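Local coordinates for OmpT protein (PDB 6EHD), which probably acts as a non-specific diffusion porin, a beta-barrel channel in the outer membrane of Vibrio cholerae, at residues Y239-A242 against D243-L247. The protein carries 1 engineered substitution. Sequence-based numbering, arbitrary orientation.
Sequences YKVA and DKTKL
Tyr-239 and Leu-247 form a doubly hydrogen-bonded antiparallel pair, from which the phenol ring of Tyr-239 turns off the hairpin; a methyl of Val-241, CG1, lies at the ring's CD1 edge, 3.8 Å from that atom, and not over a face. Tyr-239 N gives to Leu-247 O at 2.9 Å in the carbonyl plane, and Leu-247 N returns a bond of the same length to Tyr-239 O, tilted 25° from the plane of the Tyr-239 carbonyl. The latter oxygen also receives a CA-H...O contact from Lys-246.

Further along, a classic beta bulge sets Val-241 and Ala-242 together opposite Thr-245, whose O accepts two weak bonds, from Val-241 N and Ala-242 N. It runs straight into a type I turn that shares Ala-242 and Thr-245, closed by Thr-245 N at 3.1 Å from Ala-242 O; this donor stands above the carbonyl plane, although the N-H...O angle is nearly straight, 167°. Within the turn, Asp-243 OD1 bends back to a weak bond with Lys-244 N.

The methyls of Val-241 split between two partners. A chi1 of -62° sets CG1 trans to the carbonyl carbon, 3.9 Å from Leu-247 CG, the two side chains crossing at about a right angle, and leaves CG2 to meet Thr-245 CG2 at 3.7 Å. Lys-240 runs extended over the turn, bringing its CE within 3.5 Å of Asp-243 O.

This tight turn, consistent with the short periplasmic turns of porins, joins strands 227-242 and 245-258 of the barrel. Lys-240 bonds through its backbone to Asp-207, a bound C8E detergent touches Leu-247, and strand 263-276 pairs antiparallel with 245-258 on its other side, through Lys-246 and Glu-274, with Tyr-275 against Thr-245.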
# COMPACT_ATOMS: atom_id res chain seq x y z
N TYR A 239 4.81 -16.97 11.05
CA TYR A 239 5.18 -17.84 12.19
C TYR A 239 6.66 -17.66 12.49
O TYR A 239 7.50 -17.92 11.61
CB TYR A 239 4.90 -19.29 11.93
CG TYR A 239 4.81 -20.11 13.20
CD1 TYR A 239 5.98 -20.66 13.83
CD2 TYR A 239 3.58 -20.34 13.84
CE1 TYR A 239 5.89 -21.39 15.04
CE2 TYR A 239 3.52 -21.03 15.06
CZ TYR A 239 4.69 -21.56 15.64
OH TYR A 239 4.60 -22.24 16.82
N LYS A 240 6.96 -17.26 13.74
CA LYS A 240 8.38 -17.11 14.18
C LYS A 240 8.94 -18.50 14.57
O LYS A 240 8.57 -19.02 15.65
CB LYS A 240 8.34 -16.16 15.42
CG LYS A 240 9.67 -15.75 16.02
CD LYS A 240 9.58 -14.46 16.84
CE LYS A 240 10.91 -13.74 16.86
NZ LYS A 240 11.03 -12.87 18.06
N VAL A 241 9.72 -19.10 13.69
CA VAL A 241 10.29 -20.42 13.88
C VAL A 241 11.61 -20.42 14.69
O VAL A 241 12.06 -21.52 15.07
CB VAL A 241 10.50 -21.20 12.59
CG1 VAL A 241 9.18 -21.45 11.90
CG2 VAL A 241 11.47 -20.49 11.61
N ALA A 242 12.22 -19.24 14.84
CA ALA A 242 13.42 -18.97 15.67
C ALA A 242 13.54 -17.47 15.89
O ALA A 242 12.85 -16.70 15.29
CB ALA A 242 14.68 -19.54 15.04
N ASP A 243 14.36 -17.04 16.86
CA ASP A 243 14.61 -15.61 17.12
C ASP A 243 14.81 -14.73 15.83
O ASP A 243 14.23 -13.62 15.69
CB ASP A 243 15.89 -15.48 17.99
CG ASP A 243 16.99 -16.52 17.58
OD1 ASP A 243 17.40 -16.62 16.38
OD2 ASP A 243 17.42 -17.29 18.47
N LYS A 244 15.59 -15.23 14.89
CA LYS A 244 15.87 -14.42 13.73
C LYS A 244 15.07 -14.77 12.54
O LYS A 244 15.24 -14.12 11.54
CB LYS A 244 17.37 -14.56 13.36
CG LYS A 244 18.27 -13.95 14.44
CD LYS A 244 19.66 -14.51 14.24
CE LYS A 244 20.75 -13.74 14.91
NZ LYS A 244 20.89 -12.36 14.41
N THR A 245 14.20 -15.79 12.60
CA THR A 245 13.69 -16.37 11.41
C THR A 245 12.12 -16.45 11.43
O THR A 245 11.60 -17.00 12.38
CB THR A 245 14.28 -17.79 11.15
OG1 THR A 245 15.72 -17.78 11.07
CG2 THR A 245 13.85 -18.29 9.84
N LYS A 246 11.48 -15.93 10.36
CA LYS A 246 10.02 -15.94 10.24
C LYS A 246 9.58 -16.47 8.91
O LYS A 246 10.09 -16.07 7.84
CB LYS A 246 9.51 -14.52 10.49
CG LYS A 246 8.00 -14.37 10.38
CD LYS A 246 7.52 -13.04 10.97
CE LYS A 246 7.53 -11.89 10.06
NZ LYS A 246 7.10 -10.72 10.94
N LEU A 247 8.65 -17.44 8.94
CA LEU A 247 8.05 -17.91 7.72
C LEU A 247 6.71 -17.15 7.48
O LEU A 247 6.01 -16.78 8.42
CB LEU A 247 7.72 -19.45 7.80
CG LEU A 247 8.90 -20.41 8.10
CD1 LEU A 247 8.47 -21.88 7.90
CD2 LEU A 247 10.04 -20.08 7.19